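Local coordinates for phospho-2-dehydro-3-deoxyheptonate aldolase (Francisella tularensis, PDB 3TQK), which probably catalyses the condensation of phosphoenolpyruvate with D-erythrose 4-phosphate to DAHP, the first step of chorismate biosynthesis, at residues L280-N291 against M333-R344; L142-F150 against H205-G213. All blocks are in the same frame, centred on the assembly; numbering follows the deposited sequence.

Contact 1: L280-N291 against M333-R344; sequences LADICEQIKHSN and MLEMLAEAVQVR
L280 turns both methyls onto the other helix. CG lies anti to the backbone N (chi1 -172°). This carries CD2 against M333 CB at 3.4 Å, a tight carbon contact, and CD1 against L337 CD2 at 3.7 Å. M333 and M336 are selenomethionines. The terminal CE of M336 reaches back over A281 and lies 3.7 Å from A281 CA. C284 faces A340, CB to CB at 3.8 Å. The segment axes approach to 7.7 Å and run nearly parallel, crossing at -20°. These are the last two outer helices of a (beta/alpha)8 TIM barrel. Strand 293-299 lies beneath both. I287 is a knob in the hole formed by L337, A340, V341 and R344. K288 lays its CG on V343 CG1 at 3.6 Å. R344 bonds to the backbone of I287 and S290. Its NE donates to I287 O at 2.8 Å, and NH2 bonds weakly to S290 O at 3.0 Å. NH2 also hydrogen-bonds to I293 O, and NH1 to D49 O. I287 CG2 covers one guanidinium face and N291 CA the opposite one. The N291 amide stacks on the guanidinium, with the planes 29° apart.

Contact 2: L142-F150 against H205-G213; sequences LDVITPQYF and HFLSTTKSG
The loop that follows barrel strand 137-140 packs here against a two-stranded antiparallel hairpin, along strand 205-209 and the turn after it. V144 and T209 make the central polar link. T209 OG1 donates to V144 O at 2.7 Å, with the donor tilted 19° from the carbonyl plane. OG1 sits between the backbone N and the carbonyl carbon of T209 (chi1 64°), and from there it also accepts from a water. The same water donates to I145 O at 2.7 Å, so it bridges the two segments. T209 CG2 rests on I145 CG1 at 3.9 Å. V144 CG1 comes to the edge of the F206 ring, 4.2 Å from CE2, and V168 of helix 167-173 touches both residues.

Q148 uses both ends of its amide. Its NE2 donates to T209 O at 2.7 Å, in the plane of that carbonyl. Its OE1 accepts from K211 NZ at 2.8 Å, again in the carbonyl plane. The two bonds fix the rotation of the amide. The Q148 chain bends at chi2 (-73°), which folds the amide toward the hairpin. The K211 chain crosses it at about a right angle.

The loop is shaped from within by D143. Its OD1 accepts from I145 N, T146 N and T146 OG1. T146 and L207 pack on L207 and T146 of the second subunit, respectively. The arrangement is an Asx motif at D143 leading into one helical turn without regular bonds, set against the beta hairpin 205-220 that is added to the TIM barrel at the dimer interface.

Overall arrangement
From the N terminus, the chain passes through the first barrel strands before it reaches contact 2. There the loop after strand 137-140 meets strand 205-209. Contact 2 closes a loop that holds strands 156-159 and 179-183 and helices 167-173 and 191-200. The chain then adds strand 215-220 and the later barrel strands. Contact 1 comes next and closes a shorter loop of 41 residues, which holds strand 293-299. The two loops follow in series and neither nest nor cross. The centres of contact 1 and contact 2 are about 38 Å apart, on opposite sides of the chain's centre. Contact 2 ties the hairpin to the barrel near the second subunit. Contact 1 joins the last two outer helices; no other chain touches its segments.

Contact 1: L280-N291 against M333-R344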
loop_
_atom_site.group_PDB
_atom_site.type_symbol
_atom_site.label_atom_id
_atom_site.label_comp_id
_atom_site.label_asym_id
_atom_site.label_seq_id
_atom_site.Cartn_x
_atom_site.Cartn_y
_atom_site.Cartn_z
ATOM N N LEU A 280 5.576 28.707 0.692
ATOM C CA LEU A 280 5.845 29.111 -0.698
ATOM C C LEU A 280 6.900 30.217 -0.804
ATOM O O LEU A 280 7.720 30.206 -1.723
ATOM C CB LEU A 280 4.558 29.559 -1.397
ATOM C CG LEU A 280 4.691 29.809 -2.902
ATOM C CD1 LEU A 280 5.117 28.546 -3.642
ATOM C CD2 LEU A 280 3.397 30.329 -3.456
ATOM N N ALA A 281 6.892 31.154 0.141
ATOM C CA ALA A 281 7.888 32.232 0.166
ATOM C C ALA A 281 9.306 31.687 0.275
ATOM O O ALA A 281 10.218 32.194 -0.373
ATOM C CB ALA A 281 7.610 33.208 1.316
ATOM N N ASP A 282 9.490 30.662 1.101
ATOM C CA ASP A 282 10.788 29.997 1.246
ATOM C C ASP A 282 11.160 29.276 -0.056
ATOM O O ASP A 282 12.309 29.314 -0.499
ATOM C CB ASP A 282 10.731 29.002 2.414
ATOM C CG ASP A 282 12.103 28.483 2.826
ATOM O OD1 ASP A 282 12.705 27.697 2.068
ATOM O OD2 ASP A 282 12.562 28.826 3.932
ATOM N N ILE A 283 10.175 28.626 -0.666
ATOM C CA ILE A 283 10.397 27.888 -1.915
ATOM C C ILE A 283 10.750 28.827 -3.084
ATOM O O ILE A 283 11.604 28.511 -3.906
ATOM C CB ILE A 283 9.169 27.018 -2.271
ATOM C CG1 ILE A 283 8.992 25.902 -1.231
ATOM C CG2 ILE A 283 9.309 26.419 -3.661
ATOM C CD1 ILE A 283 7.719 25.127 -1.371
ATOM N N CYS A 284 10.094 29.980 -3.153
ATOM C CA CYS A 284 10.379 30.959 -4.207
ATOM C C CYS A 284 11.798 31.497 -4.100
ATOM O O CYS A 284 12.493 31.620 -5.113
ATOM C CB CYS A 284 9.368 32.097 -4.182
ATOM S SG CYS A 284 7.750 31.544 -4.708
ATOM N N GLU A 285 12.237 31.792 -2.878
ATOM C CA GLU A 285 13.615 32.238 -2.664
ATOM C C GLU A 285 14.581 31.177 -3.182
ATOM O O GLU A 285 15.593 31.514 -3.808
ATOM C CB GLU A 285 13.883 32.557 -1.181
ATOM C CG GLU A 285 15.342 32.918 -0.836
ATOM C CD GLU A 285 15.792 34.314 -1.305
ATOM O OE1 GLU A 285 14.979 35.084 -1.875
ATOM O OE2 GLU A 285 16.981 34.645 -1.079
ATOM N N GLN A 286 14.266 29.906 -2.933
ATOM C CA GLN A 286 15.109 28.809 -3.403
ATOM C C GLN A 286 15.096 28.717 -4.921
ATOM O O GLN A 286 16.145 28.567 -5.542
ATOM C CB GLN A 286 14.666 27.471 -2.816
ATOM C CG GLN A 286 15.064 27.243 -1.377
ATOM C CD GLN A 286 14.620 25.879 -0.894
ATOM O OE1 GLN A 286 15.129 24.857 -1.348
ATOM N NE2 GLN A 286 13.650 25.854 0.013
ATOM N N ILE A 287 13.903 28.801 -5.505
ATOM C CA ILE A 287 13.723 28.733 -6.958
ATOM C C ILE A 287 14.565 29.769 -7.703
ATOM O O ILE A 287 15.046 29.515 -8.812
ATOM C CB ILE A 287 12.237 28.897 -7.329
ATOM C CG1 ILE A 287 11.482 27.598 -7.002
ATOM C CG2 ILE A 287 12.078 29.247 -8.805
ATOM C CD1 ILE A 287 9.980 27.720 -7.020
ATOM N N LYS A 288 14.763 30.925 -7.075
ATOM C CA LYS A 288 15.560 31.993 -7.665
ATOM C C LYS A 288 17.038 31.639 -7.865
ATOM O O LYS A 288 17.671 32.149 -8.790
ATOM C CB LYS A 288 15.431 33.257 -6.811
ATOM C CG LYS A 288 14.179 34.042 -7.129
ATOM C CD LYS A 288 13.406 34.533 -5.911
ATOM C CE LYS A 288 13.827 35.878 -5.418
ATOM N NZ LYS A 288 12.661 36.545 -4.785
ATOM N N HIS A 289 17.581 30.762 -7.025
ATOM C CA HIS A 289 19.029 30.507 -7.007
ATOM C C HIS A 289 19.454 29.067 -7.334
ATOM O O HIS A 289 20.648 28.750 -7.335
ATOM C CB HIS A 289 19.588 30.929 -5.647
ATOM C CG HIS A 289 19.496 32.404 -5.399
ATOM N ND1 HIS A 289 18.743 32.943 -4.376
ATOM C CD2 HIS A 289 20.048 33.455 -6.053
ATOM C CE1 HIS A 289 18.848 34.261 -4.403
ATOM N NE2 HIS A 289 19.632 34.597 -5.413
ATOM N N SER A 290 18.482 28.209 -7.628
ATOM C CA SER A 290 18.735 26.810 -7.927
ATOM C C SER A 290 17.587 26.257 -8.779
ATOM O O SER A 290 16.441 26.666 -8.625
ATOM C CB SER A 290 18.871 26.028 -6.621
ATOM O OG SER A 290 18.854 24.632 -6.834
ATOM N N ASN A 291 17.914 25.340 -9.687
ATOM C CA ASN A 291 16.926 24.707 -10.541
ATOM C C ASN A 291 16.502 23.339 -9.972
ATOM O O ASN A 291 15.894 22.548 -10.682
ATOM C CB ASN A 291 17.464 24.564 -11.983
ATOM C CG ASN A 291 17.442 25.895 -12.774
ATOM O OD1 ASN A 291 17.720 26.956 -12.233
ATOM N ND2 ASN A 291 17.132 25.819 -14.062
HETATM N N MSE A 333 -0.115 33.766 -4.957
HETATM C CA MSE A 333 0.885 32.723 -4.920
HETATM C C MSE A 333 1.448 32.472 -6.325
HETATM O O MSE A 333 2.646 32.278 -6.477
HETATM C CB MSE A 333 0.294 31.459 -4.296
HETATM C CG MSE A 333 -0.038 31.654 -2.823
HETATM SE SE MSE A 333 -1.092 30.241 -2.029
HETATM C CE MSE A 333 0.379 29.031 -1.579
ATOM N N LEU A 334 0.594 32.516 -7.343
ATOM C CA LEU A 334 1.057 32.397 -8.725
ATOM C C LEU A 334 1.971 33.581 -9.078
ATOM O O LEU A 334 3.038 33.392 -9.665
ATOM C CB LEU A 334 -0.120 32.293 -9.698
ATOM C CG LEU A 334 -1.023 31.053 -9.582
ATOM C CD1 LEU A 334 -2.277 31.228 -10.423
ATOM C CD2 LEU A 334 -0.302 29.766 -9.980
ATOM N N GLU A 335 1.568 34.791 -8.689
ATOM C CA GLU A 335 2.410 35.975 -8.880
ATOM C C GLU A 335 3.794 35.740 -8.273
ATOM O O GLU A 335 4.811 35.996 -8.916
ATOM C CB GLU A 335 1.768 37.229 -8.260
ATOM C CG GLU A 335 0.540 37.771 -9.009
ATOM C CD GLU A 335 -0.225 38.845 -8.222
ATOM O OE1 GLU A 335 0.340 39.415 -7.257
ATOM O OE2 GLU A 335 -1.398 39.125 -8.567
HETATM N N MSE A 336 3.824 35.244 -7.038
HETATM C CA MSE A 336 5.084 34.984 -6.351
HETATM C C MSE A 336 5.948 33.979 -7.100
HETATM O O MSE A 336 7.159 34.162 -7.193
HETATM C CB MSE A 336 4.833 34.458 -4.942
HETATM C CG MSE A 336 4.316 35.496 -3.977
HETATM SE SE MSE A 336 3.539 34.630 -2.421
HETATM C CE MSE A 336 5.186 33.993 -1.586
ATOM N N LEU A 337 5.325 32.914 -7.603
ATOM C CA LEU A 337 6.054 31.867 -8.325
ATOM C C LEU A 337 6.597 32.360 -9.672
ATOM O O LEU A 337 7.722 32.021 -10.053
ATOM C CB LEU A 337 5.180 30.629 -8.529
ATOM C CG LEU A 337 5.044 29.759 -7.278
ATOM C CD1 LEU A 337 3.801 28.920 -7.340
ATOM C CD2 LEU A 337 6.273 28.873 -7.098
ATOM N N ALA A 338 5.794 33.160 -10.373
ATOM C CA ALA A 338 6.182 33.696 -11.664
ATOM C C ALA A 338 7.349 34.665 -11.501
ATOM O O ALA A 338 8.236 34.706 -12.350
ATOM C CB ALA A 338 4.993 34.376 -12.350
ATOM N N GLU A 339 7.359 35.433 -10.410
ATOM C CA GLU A 339 8.486 36.317 -10.131
ATOM C C GLU A 339 9.738 35.499 -9.837
ATOM O O GLU A 339 10.815 35.815 -10.336
ATOM C CB GLU A 339 8.207 37.258 -8.955
ATOM C CG GLU A 339 9.171 38.449 -8.938
ATOM C CD GLU A 339 9.086 39.313 -7.685
ATOM O OE1 GLU A 339 8.542 38.868 -6.645
ATOM O OE2 GLU A 339 9.580 40.460 -7.745
ATOM N N ALA A 340 9.588 34.463 -9.014
ATOM C CA ALA A 340 10.681 33.552 -8.701
ATOM C C ALA A 340 11.356 33.026 -9.964
ATOM O O ALA A 340 12.581 32.989 -10.036
ATOM C CB ALA A 340 10.175 32.385 -7.861
ATOM N N VAL A 341 10.556 32.616 -10.946
ATOM C CA VAL A 341 11.081 32.092 -12.203
ATOM C C VAL A 341 11.766 33.200 -13.009
ATOM O O VAL A 341 12.856 32.991 -13.552
ATOM C CB VAL A 341 9.982 31.417 -13.050
ATOM C CG1 VAL A 341 10.504 31.062 -14.452
ATOM C CG2 VAL A 341 9.467 30.169 -12.347
ATOM N N GLN A 342 11.157 34.378 -13.072
ATOM C CA GLN A 342 11.766 35.485 -13.822
ATOM C C GLN A 342 13.182 35.807 -13.308
ATOM O O GLN A 342 14.106 36.000 -14.101
ATOM C CB GLN A 342 10.867 36.724 -13.801
ATOM C CG GLN A 342 9.583 36.537 -14.611
ATOM C CD GLN A 342 8.467 37.481 -14.201
ATOM O OE1 GLN A 342 8.711 38.520 -13.607
ATOM N NE2 GLN A 342 7.236 37.119 -14.526
ATOM N N VAL A 343 13.350 35.818 -11.987
ATOM C CA VAL A 343 14.648 36.081 -11.376
ATOM C C VAL A 343 15.597 34.902 -11.573
ATOM O O VAL A 343 16.812 35.074 -11.714
ATOM C CB VAL A 343 14.500 36.405 -9.875
ATOM C CG1 VAL A 343 15.861 36.471 -9.187
ATOM C CG2 VAL A 343 13.753 37.724 -9.691
ATOM N N ARG A 344 15.039 33.697 -11.590
ATOM C CA ARG A 344 15.832 32.515 -11.867
ATOM C C ARG A 344 16.544 32.659 -13.213
ATOM O O ARG A 344 17.716 32.315 -13.324
ATOM C CB ARG A 344 14.959 31.260 -11.861
ATOM C CG ARG A 344 15.719 29.992 -12.083
ATOM C CD ARG A 344 14.788 28.837 -12.309
ATOM N NE ARG A 344 14.595 28.026 -11.115
ATOM C CZ ARG A 344 13.807 26.962 -11.059
ATOM N NH1 ARG A 344 13.110 26.582 -12.123
ATOM N NH2 ARG A 344 13.711 26.271 -9.924
#

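Contact 2: L142-F150 against H205-G213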
loop_
_atom_site.group_PDB
_atom_site.type_symbol
_atom_site.label_atom_id
_atom_site.label_comp_id
_atom_site.label_asym_id
_atom_site.label_seq_id
_atom_site.Cartn_x
_atom_site.Cartn_y
_atom_site.Cartn_z
ATOM N N LEU A 142 -4.771 5.399 -6.935
ATOM C CA LEU A 142 -5.080 4.767 -5.641
ATOM C C LEU A 142 -4.957 3.234 -5.611
ATOM O O LEU A 142 -4.601 2.659 -4.571
ATOM C CB LEU A 142 -6.527 5.117 -5.273
ATOM C CG LEU A 142 -6.897 6.599 -5.140
ATOM C CD1 LEU A 142 -8.401 6.832 -5.293
ATOM C CD2 LEU A 142 -6.376 7.085 -3.789
ATOM N N ASP A 143 -5.270 2.584 -6.742
ATOM C CA ASP A 143 -5.362 1.116 -6.807
ATOM C C ASP A 143 -5.275 0.623 -8.256
ATOM O O ASP A 143 -5.022 1.428 -9.153
ATOM C CB ASP A 143 -6.652 0.665 -6.133
ATOM C CG ASP A 143 -7.896 0.986 -6.950
ATOM O OD1 ASP A 143 -7.795 1.654 -7.977
ATOM O OD2 ASP A 143 -8.996 0.543 -6.573
ATOM N N VAL A 144 -5.467 -0.678 -8.501
ATOM C CA VAL A 144 -5.309 -1.228 -9.859
ATOM C C VAL A 144 -6.609 -1.272 -10.663
ATOM O O VAL A 144 -6.638 -1.824 -11.769
ATOM C CB VAL A 144 -4.666 -2.651 -9.839
ATOM C CG1 VAL A 144 -3.289 -2.609 -9.173
ATOM C CG2 VAL A 144 -5.572 -3.686 -9.166
ATOM N N ILE A 145 -7.677 -0.682 -10.125
ATOM C CA ILE A 145 -8.997 -0.759 -10.752
ATOM C C ILE A 145 -9.437 0.616 -11.276
ATOM O O ILE A 145 -9.777 0.747 -12.451
ATOM C CB ILE A 145 -10.038 -1.378 -9.772
ATOM C CG1 ILE A 145 -9.683 -2.852 -9.514
ATOM C CG2 ILE A 145 -11.439 -1.288 -10.326
ATOM C CD1 ILE A 145 -10.505 -3.547 -8.396
ATOM N N THR A 146 -9.397 1.641 -10.424
ATOM C CA THR A 146 -9.909 2.965 -10.791
ATOM C C THR A 146 -9.173 3.629 -11.956
ATOM O O THR A 146 -9.805 4.287 -12.773
ATOM C CB THR A 146 -9.966 3.944 -9.579
ATOM O OG1 THR A 146 -8.660 4.100 -9.006
ATOM C CG2 THR A 146 -10.927 3.421 -8.495
ATOM N N PRO A 147 -7.847 3.449 -12.065
ATOM C CA PRO A 147 -7.152 4.174 -13.132
ATOM C C PRO A 147 -7.616 3.916 -14.555
ATOM O O PRO A 147 -7.518 4.806 -15.392
ATOM C CB PRO A 147 -5.706 3.709 -12.974
ATOM C CG PRO A 147 -5.593 3.347 -11.548
ATOM C CD PRO A 147 -6.892 2.706 -11.222
ATOM N N GLN A 148 -8.112 2.716 -14.841
ATOM C CA GLN A 148 -8.608 2.390 -16.177
ATOM C C GLN A 148 -9.773 3.279 -16.591
ATOM O O GLN A 148 -10.029 3.450 -17.781
ATOM C CB GLN A 148 -9.035 0.921 -16.248
ATOM C CG GLN A 148 -7.867 -0.067 -16.168
ATOM C CD GLN A 148 -7.011 -0.119 -17.450
ATOM O OE1 GLN A 148 -7.122 0.737 -18.349
ATOM N NE2 GLN A 148 -6.154 -1.133 -17.536
ATOM N N TYR A 149 -10.460 3.864 -15.609
ATOM C CA TYR A 149 -11.587 4.729 -15.881
ATOM C C TYR A 149 -11.220 6.137 -16.337
ATOM O O TYR A 149 -12.078 6.838 -16.879
ATOM C CB TYR A 149 -12.506 4.800 -14.651
ATOM C CG TYR A 149 -13.192 3.493 -14.373
ATOM C CD1 TYR A 149 -12.525 2.462 -13.732
ATOM C CD2 TYR A 149 -14.499 3.275 -14.784
ATOM C CE1 TYR A 149 -13.140 1.246 -13.493
ATOM C CE2 TYR A 149 -15.139 2.056 -14.543
ATOM C CZ TYR A 149 -14.452 1.051 -13.903
ATOM O OH TYR A 149 -15.064 -0.145 -13.659
ATOM N N PHE A 150 -9.980 6.574 -16.123
ATOM C CA PHE A 150 -9.612 7.945 -16.505
ATOM C C PHE A 150 -8.119 8.272 -16.681
ATOM O O PHE A 150 -7.765 9.445 -16.833
ATOM C CB PHE A 150 -10.226 8.940 -15.503
ATOM C CG PHE A 150 -9.985 8.594 -14.055
ATOM C CD1 PHE A 150 -11.023 8.184 -13.248
ATOM C CD2 PHE A 150 -8.725 8.681 -13.504
ATOM C CE1 PHE A 150 -10.809 7.865 -11.915
ATOM C CE2 PHE A 150 -8.518 8.363 -12.173
ATOM C CZ PHE A 150 -9.570 7.955 -11.388
ATOM N N HIS A 205 6.250 -7.099 -14.205
ATOM C CA HIS A 205 5.070 -7.909 -14.456
ATOM C C HIS A 205 4.237 -7.874 -13.176
ATOM O O HIS A 205 4.745 -8.172 -12.101
ATOM C CB HIS A 205 5.457 -9.348 -14.805
ATOM C CG HIS A 205 5.922 -9.532 -16.218
ATOM N ND1 HIS A 205 7.083 -8.966 -16.701
ATOM C CD2 HIS A 205 5.396 -10.245 -17.242
ATOM C CE1 HIS A 205 7.247 -9.313 -17.966
ATOM N NE2 HIS A 205 6.244 -10.101 -18.315
ATOM N N PHE A 206 2.973 -7.481 -13.281
ATOM C CA PHE A 206 2.091 -7.452 -12.110
ATOM C C PHE A 206 0.635 -7.651 -12.484
ATOM O O PHE A 206 0.264 -7.494 -13.636
ATOM C CB PHE A 206 2.263 -6.143 -11.340
ATOM C CG PHE A 206 1.558 -4.945 -11.951
ATOM C CD1 PHE A 206 2.013 -4.361 -13.117
ATOM C CD2 PHE A 206 0.479 -4.368 -11.313
ATOM C CE1 PHE A 206 1.378 -3.248 -13.647
ATOM C CE2 PHE A 206 -0.144 -3.255 -11.826
ATOM C CZ PHE A 206 0.304 -2.701 -12.999
ATOM N N LEU A 207 -0.178 -7.992 -11.488
ATOM C CA LEU A 207 -1.587 -8.218 -11.681
ATOM C C LEU A 207 -2.364 -6.906 -11.613
ATOM O O LEU A 207 -2.191 -6.111 -10.671
ATOM C CB LEU A 207 -2.079 -9.204 -10.644
ATOM C CG LEU A 207 -1.365 -10.557 -10.700
ATOM C CD1 LEU A 207 -1.740 -11.406 -9.486
ATOM C CD2 LEU A 207 -1.663 -11.286 -12.006
ATOM N N SER A 208 -3.196 -6.670 -12.626
ATOM C CA SER A 208 -3.995 -5.455 -12.718
ATOM C C SER A 208 -5.297 -5.809 -13.398
ATOM O O SER A 208 -5.665 -6.982 -13.442
ATOM C CB SER A 208 -3.260 -4.366 -13.501
ATOM O OG SER A 208 -3.888 -3.093 -13.331
ATOM N N THR A 209 -6.001 -4.805 -13.911
ATOM C CA THR A 209 -7.299 -5.021 -14.530
ATOM C C THR A 209 -7.385 -4.311 -15.881
ATOM O O THR A 209 -6.715 -3.298 -16.102
ATOM C CB THR A 209 -8.485 -4.582 -13.596
ATOM O OG1 THR A 209 -8.429 -3.168 -13.348
ATOM C CG2 THR A 209 -8.437 -5.343 -12.256
ATOM N N THR A 210 -8.201 -4.869 -16.773
ATOM C CA THR A 210 -8.385 -4.357 -18.122
ATOM C C THR A 210 -9.567 -3.391 -18.200
ATOM O O THR A 210 -10.357 -3.264 -17.269
ATOM C CB THR A 210 -8.698 -5.500 -19.094
ATOM O OG1 THR A 210 -9.974 -6.049 -18.751
ATOM C CG2 THR A 210 -7.625 -6.599 -19.054
ATOM N N LYS A 211 -9.719 -2.737 -19.340
ATOM C CA LYS A 211 -10.863 -1.844 -19.536
ATOM C C LYS A 211 -12.160 -2.640 -19.627
ATOM O O LYS A 211 -13.229 -2.113 -19.342
ATOM C CB LYS A 211 -10.658 -0.949 -20.766
ATOM C CG LYS A 211 -9.648 0.174 -20.504
ATOM C CD LYS A 211 -9.260 0.911 -21.772
ATOM C CE LYS A 211 -8.201 1.977 -21.508
ATOM N NZ LYS A 211 -6.885 1.457 -21.041
ATOM N N SER A 212 -12.067 -3.911 -20.015
ATOM C CA SER A 212 -13.246 -4.781 -20.036
ATOM C C SER A 212 -13.680 -5.259 -18.642
ATOM O O SER A 212 -14.639 -5.993 -18.533
ATOM C CB SER A 212 -12.999 -6.007 -20.928
ATOM O OG SER A 212 -12.017 -6.853 -20.346
ATOM N N GLY A 213 -12.965 -4.859 -17.595
ATOM C CA GLY A 213 -13.294 -5.265 -16.217
ATOM C C GLY A 213 -12.803 -6.646 -15.831
ATOM O O GLY A 213 -13.317 -7.242 -14.909
HETATM O O HOH W 1 -10.395 -1.410 -14.006
#